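Local coordinates for antiterminator Q protein (Enterobacteria phage SfI, PDB 6JNY) that probably acts on RNA polymerase as a phage antitermination factor, letting transcription run on past terminators, at residues 126-129 and 130-134; 91-94 and 95-98. One frame throughout, in Å; residues are numbered along the deposited sequence.

Contact 1 of 2, residues 126-129 and 130-134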
ATOM      1  N   CYS A 126     -15.240   0.153  -7.569  1.00 19.46           N
ATOM      2  CA  CYS A 126     -14.315   0.575  -6.525  1.00 17.89           C
ATOM      3  C   CYS A 126     -13.573  -0.615  -5.926  1.00 20.97           C
ATOM      4  O   CYS A 126     -12.378  -0.518  -5.628  1.00 19.97           O
ATOM      5  CB  CYS A 126     -15.067   1.355  -5.451  1.00 18.37           C
ATOM      6  SG  CYS A 126     -15.674   2.957  -6.054  1.00 22.66           S
ATOM      7  N   ARG A 127     -14.254  -1.754  -5.765  1.00 20.15           N
ATOM      8  CA  ARG A 127     -13.570  -2.947  -5.271  1.00 21.36           C
ATOM      9  C   ARG A 127     -12.472  -3.394  -6.227  1.00 21.23           C
ATOM     10  O   ARG A 127     -11.367  -3.749  -5.794  1.00 21.34           O
ATOM     11  CB  ARG A 127     -14.569  -4.083  -5.075  1.00 21.34           C
ATOM     12  CG  ARG A 127     -15.429  -3.915  -3.864  1.00 24.42           C
ATOM     13  CD  ARG A 127     -16.561  -4.915  -3.891  1.00 27.21           C
ATOM     14  NE  ARG A 127     -17.328  -4.828  -2.663  1.00 24.69           N
ATOM     15  CZ  ARG A 127     -18.502  -5.415  -2.467  1.00 26.33           C
ATOM     16  NH1 ARG A 127     -19.051  -6.139  -3.431  1.00 24.53           N
ATOM     17  NH2 ARG A 127     -19.119  -5.271  -1.304  1.00 26.97           N
ATOM     18  N   ARG A 128     -12.759  -3.393  -7.531  1.00 19.44           N
ATOM     19  CA  ARG A 128     -11.748  -3.775  -8.510  1.00 21.29           C
ATOM     20  C   ARG A 128     -10.567  -2.814  -8.482  1.00 21.60           C
ATOM     21  O   ARG A 128      -9.406  -3.243  -8.532  1.00 21.00           O
ATOM     22  CB  ARG A 128     -12.366  -3.834  -9.909  1.00 22.02           C
ATOM     23  CG  ARG A 128     -11.362  -4.239 -10.973  1.00 27.44           C
ATOM     24  CD  ARG A 128     -11.957  -4.290 -12.375  1.00 32.29           C
ATOM     25  NE  ARG A 128     -12.737  -3.103 -12.718  1.00 34.76           N
ATOM     26  CZ  ARG A 128     -12.214  -1.948 -13.123  1.00 36.68           C
ATOM     27  NH1 ARG A 128     -10.898  -1.808 -13.233  1.00 35.55           N
ATOM     28  NH2 ARG A 128     -13.011  -0.928 -13.421  1.00 39.22           N
ATOM     29  N   GLU A 129     -10.841  -1.510  -8.385  1.00 20.16           N
ATOM     30  CA  GLU A 129      -9.760  -0.528  -8.369  1.00 18.79           C
ATOM     31  C   GLU A 129      -8.887  -0.669  -7.130  1.00 18.32           C
ATOM     32  O   GLU A 129      -7.664  -0.524  -7.219  1.00 18.36           O
ATOM     33  CB  GLU A 129     -10.321   0.884  -8.513  1.00 20.80           C
ATOM     34  CG  GLU A 129     -10.789   1.156  -9.942  1.00 20.72           C
ATOM     35  CD  GLU A 129     -11.480   2.487 -10.114  1.00 24.28           C
ATOM     36  OE1 GLU A 129     -11.577   3.251  -9.134  1.00 25.79           O
ATOM     37  OE2 GLU A 129     -11.928   2.770 -11.250  1.00 26.49           O
ATOM     38  N   VAL A 130      -9.479  -0.944  -5.964  1.00 17.45           N
ATOM     39  CA  VAL A 130      -8.654  -1.126  -4.771  1.00 17.50           C
ATOM     40  C   VAL A 130      -7.733  -2.330  -4.936  1.00 19.82           C
ATOM     41  O   VAL A 130      -6.540  -2.271  -4.610  1.00 17.98           O
ATOM     42  CB  VAL A 130      -9.527  -1.234  -3.509  1.00 19.65           C
ATOM     43  CG1 VAL A 130      -8.704  -1.791  -2.339  1.00 19.71           C
ATOM     44  CG2 VAL A 130     -10.109   0.128  -3.174  1.00 20.13           C
ATOM     45  N   ASP A 131      -8.273  -3.435  -5.446  1.00 18.95           N
ATOM     46  CA  ASP A 131      -7.463  -4.618  -5.701  1.00 19.43           C
ATOM     47  C   ASP A 131      -6.339  -4.306  -6.678  1.00 19.65           C
ATOM     48  O   ASP A 131      -5.191  -4.730  -6.473  1.00 18.76           O
ATOM     49  CB  ASP A 131      -8.362  -5.728  -6.250  1.00 22.74           C
ATOM     50  CG  ASP A 131      -8.972  -6.575  -5.154  1.00 33.28           C
ATOM     51  OD1 ASP A 131      -9.444  -5.995  -4.148  1.00 35.85           O
ATOM     52  OD2 ASP A 131      -8.975  -7.818  -5.295  1.00 42.50           O
ATOM     53  N   GLU A 132      -6.642  -3.544  -7.732  1.00 17.52           N
ATOM     54  CA  GLU A 132      -5.629  -3.221  -8.734  1.00 18.82           C
ATOM     55  C   GLU A 132      -4.562  -2.303  -8.156  1.00 17.84           C
ATOM     56  O   GLU A 132      -3.372  -2.442  -8.472  1.00 17.63           O
ATOM     57  CB  GLU A 132      -6.284  -2.562  -9.948  1.00 19.81           C
ATOM     58  CG  GLU A 132      -7.005  -3.522 -10.866  1.00 23.86           C
ATOM     59  CD  GLU A 132      -7.876  -2.803 -11.880  1.00 33.61           C
ATOM     60  OE1 GLU A 132      -7.826  -1.551 -11.933  1.00 33.31           O
ATOM     61  OE2 GLU A 132      -8.600  -3.488 -12.633  1.00 34.67           O
ATOM     62  N   ILE A 133      -4.967  -1.344  -7.328  1.00 16.44           N
ATOM     63  CA  ILE A 133      -4.005  -0.436  -6.712  1.00 15.15           C
ATOM     64  C   ILE A 133      -3.060  -1.197  -5.788  1.00 16.91           C
ATOM     65  O   ILE A 133      -1.839  -0.987  -5.813  1.00 14.80           O
ATOM     66  CB  ILE A 133      -4.743   0.714  -5.999  1.00 16.51           C
ATOM     67  CG1 ILE A 133      -5.377   1.658  -7.029  1.00 17.98           C
ATOM     68  CG2 ILE A 133      -3.812   1.464  -5.044  1.00 18.45           C
ATOM     69  CD1 ILE A 133      -6.441   2.561  -6.426  1.00 21.38           C
ATOM     70  N   LEU A 134      -3.594  -2.105  -4.971  1.00 15.28           N
ATOM     71  CA  LEU A 134      -2.726  -2.895  -4.105  1.00 14.08           C
ATOM     72  C   LEU A 134      -1.773  -3.755  -4.926  1.00 17.09           C
ATOM     73  O   LEU A 134      -0.567  -3.810  -4.642  1.00 15.33           O
ATOM     74  CB  LEU A 134      -3.560  -3.743  -3.136  1.00 15.72           C
ATOM     75  CG  LEU A 134      -4.174  -2.968  -1.977  1.00 16.95           C
ATOM     76  CD1 LEU A 134      -5.264  -3.821  -1.309  1.00 19.19           C
ATOM     77  CD2 LEU A 134      -3.106  -2.586  -0.975  1.00 17.54           C
TER

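Contact 2 of 2, residues 91-94 and 95-98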
ATOM      1  N   GLY A  91      -4.680  -2.855   8.931  1.00 18.22           N
ATOM      2  CA  GLY A  91      -5.257  -4.181   8.867  1.00 17.42           C
ATOM      3  C   GLY A  91      -6.683  -4.220   8.374  1.00 19.34           C
ATOM      4  O   GLY A  91      -7.420  -5.158   8.701  1.00 19.05           O
ATOM      5  N   SER A  92      -7.100  -3.223   7.602  1.00 17.83           N
ATOM      6  CA  SER A  92      -8.441  -3.204   7.038  1.00 17.73           C
ATOM      7  C   SER A  92      -8.533  -4.160   5.856  1.00 17.12           C
ATOM      8  O   SER A  92      -7.585  -4.313   5.080  1.00 18.38           O
ATOM      9  CB  SER A  92      -8.778  -1.795   6.549  1.00 22.05           C
ATOM     10  OG  SER A  92      -8.677  -0.834   7.583  1.00 28.19           O
ATOM     11  N   SER A  93      -9.700  -4.783   5.695  1.00 18.13           N
ATOM     12  CA  SER A  93      -9.923  -5.663   4.565  1.00 17.01           C
ATOM     13  C   SER A  93     -10.061  -4.850   3.279  1.00 16.79           C
ATOM     14  O   SER A  93     -10.337  -3.648   3.297  1.00 17.37           O
ATOM     15  CB  SER A  93     -11.214  -6.459   4.772  1.00 20.99           C
ATOM     16  OG  SER A  93     -12.333  -5.600   4.609  1.00 21.22           O
ATOM     17  N   LYS A  94      -9.859  -5.529   2.151  1.00 17.54           N
ATOM     18  CA  LYS A  94     -10.040  -4.863   0.865  1.00 17.68           C
ATOM     19  C   LYS A  94     -11.463  -4.363   0.711  1.00 19.71           C
ATOM     20  O   LYS A  94     -11.693  -3.276   0.169  1.00 19.62           O
ATOM     21  CB  LYS A  94      -9.683  -5.807  -0.276  1.00 18.50           C
ATOM     22  CG  LYS A  94      -8.205  -6.134  -0.343  1.00 19.51           C
ATOM     23  CD  LYS A  94      -7.908  -7.126  -1.437  1.00 24.13           C
ATOM     24  CE  LYS A  94      -6.491  -7.647  -1.301  1.00 28.04           C
ATOM     25  NZ  LYS A  94      -6.217  -8.722  -2.284  1.00 31.34           N
ATOM     26  N   HIS A  95     -12.433  -5.128   1.218  1.00 18.86           N
ATOM     27  CA  HIS A  95     -13.821  -4.696   1.126  1.00 19.96           C
ATOM     28  C   HIS A  95     -14.064  -3.441   1.955  1.00 19.96           C
ATOM     29  O   HIS A  95     -14.809  -2.547   1.536  1.00 20.17           O
ATOM     30  CB  HIS A  95     -14.749  -5.820   1.588  1.00 20.55           C
ATOM     31  CG  HIS A  95     -15.064  -6.835   0.533  1.00 20.89           C
ATOM     32  ND1 HIS A  95     -15.020  -6.554  -0.816  1.00 31.52           N
ATOM     33  CD2 HIS A  95     -15.456  -8.128   0.631  1.00 22.50           C
ATOM     34  CE1 HIS A  95     -15.366  -7.632  -1.501  1.00 28.23           C
ATOM     35  NE2 HIS A  95     -15.634  -8.600  -0.646  1.00 27.26           N
ATOM     36  N   ALA A  96     -13.446  -3.351   3.140  1.00 17.80           N
ATOM     37  CA  ALA A  96     -13.627  -2.171   3.977  1.00 18.24           C
ATOM     38  C   ALA A  96     -12.995  -0.941   3.344  1.00 20.03           C
ATOM     39  O   ALA A  96     -13.563   0.155   3.393  1.00 22.50           O
ATOM     40  CB  ALA A  96     -13.076  -2.424   5.380  1.00 20.39           C
ATOM     41  N   ILE A  97     -11.817  -1.104   2.733  1.00 18.40           N
ATOM     42  CA  ILE A  97     -11.190   0.014   2.035  1.00 17.89           C
ATOM     43  C   ILE A  97     -12.042   0.451   0.850  1.00 18.68           C
ATOM     44  O   ILE A  97     -12.247   1.651   0.624  1.00 19.59           O
ATOM     45  CB  ILE A  97      -9.777  -0.388   1.584  1.00 17.21           C
ATOM     46  CG1 ILE A  97      -8.903  -0.720   2.794  1.00 17.34           C
ATOM     47  CG2 ILE A  97      -9.165   0.706   0.707  1.00 18.04           C
ATOM     48  CD1 ILE A  97      -7.611  -1.440   2.397  1.00 17.07           C
ATOM     49  N   ALA A  98     -12.574  -0.513   0.100  1.00 18.01           N
ATOM     50  CA  ALA A  98     -13.387  -0.172  -1.062  1.00 16.94           C
ATOM     51  C   ALA A  98     -14.688   0.511  -0.663  1.00 20.64           C
ATOM     52  O   ALA A  98     -15.159   1.402  -1.378  1.00 19.84           O
ATOM     53  CB  ALA A  98     -13.666  -1.416  -1.898  1.00 19.49           C
TER

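Contact 1 of 2, residues 126-129 and 130-134
The guanidinium of Arg128 meets the carboxylate of Glu132 at its edge: OE2 lies in the guanidinium plane, 2.9 Å from NH1, and the two flat groups are turned 52° against each other. This is the i to i+4 salt bridge of an α-helix, here on the long helix 123-155. The N-H of NH1 points at OE2 with an angle of 157° and reaches it on the syn side, somewhat out of the carboxylate plane. The side chain of Arg128 leaves the helix extended, CG anti to the backbone N, and bends only at chi3 (48°), which brings the guanidinium round to Glu132. Its aliphatic part runs close beside the acid as well, CG standing 3.3 Å from Glu132 OE2. Both residues are exposed, so the pair bridges one turn on the outer surface of the helix.

Beneath it the backbone ladder is regular. Four successive bonds, Val130 N to Cys126 O, Asp131 N to Arg127 O, Glu132 N to Arg128 O and Ile133 N to Glu129 O, span 2.8 to 3.1 Å. Glu129 sends its carboxylate elsewhere: OE1 accepts a hydrogen bond from Tyr101 OH and forms a salt bridge with Arg108, which joins helix 123-155 to helix 94-103 through the tyrosine and to strand 108-112 through the arginine. Ile133 and Leu134 pack on helix 78-90, while Cys126, Arg127 and Asp131 touch helix 94-103. The apolar side chains also lean back over the preceding turn. CG2 of Val130 rests 3.4 Å from Cys126 O, and CG1 of Ile133, anti to its own carbonyl carbon, comes within 3.2 Å of Glu129 O.

Contact 2 of 2, residues 91-94 and 95-98
Polar bonds set the start of helix 94-103, and Ser93 supplies two of them. As the N-cap, it takes the amide of Ala96 on its hydroxyl, with N and OG 2.9 Å apart and an N-H...OG angle of 155°. The torsion explains the reach: OG stands between the backbone N and the carbonyl carbon (chi1 72°), turned toward the first turn. The Ser93 carbonyl O opens the helical ladder by accepting from Ile97 N at 3.0 Å, and Lys94 O follows by accepting from Ala98 N.

Van der Waals contacts involve both Ser92 and Ser93. The methyl of Ala96 sits 3.4 Å from Ser93 OG, beside the capping bond. Ile97 folds back toward the loop, its CG1 3.9 Å from Ser92 CB and 3.3 Å from Ser93 O, while the same side chain packs on helix 78-90. Ser92 turns its hydroxyl back to hydrogen-bond ND1 of His90, the last residue of helix 78-90, whereas Ser93 caps the helix that follows.

Among the amides of the first turn, which lack carbonyls of a preceding turn, that of Ala96 is satisfied by a side-chain oxygen, and the capping bond thereby helps define where the helix begins.

After helices 10-28, 38-45 and 60-74 the chain runs through helix 78-90 and reaches contact 2, which closes the short loop into helix 94-103. It then passes through the antiparallel strands 108-112 and 115-119, and contact 1 lies in the early turns of helix 123-155. The two are in series, neither nested nor crossed, with centres about 10 Å apart. They nevertheless touch: Asp131 OD1 lies 3.3 Å from Lys94 CD, and Arg127 CG packs 3.6 Å from Ala98 CB. Each contact stays within its own helix or helix start, and packing between them joins helix 94-103 to helix 123-155, with helix 78-90 touching both.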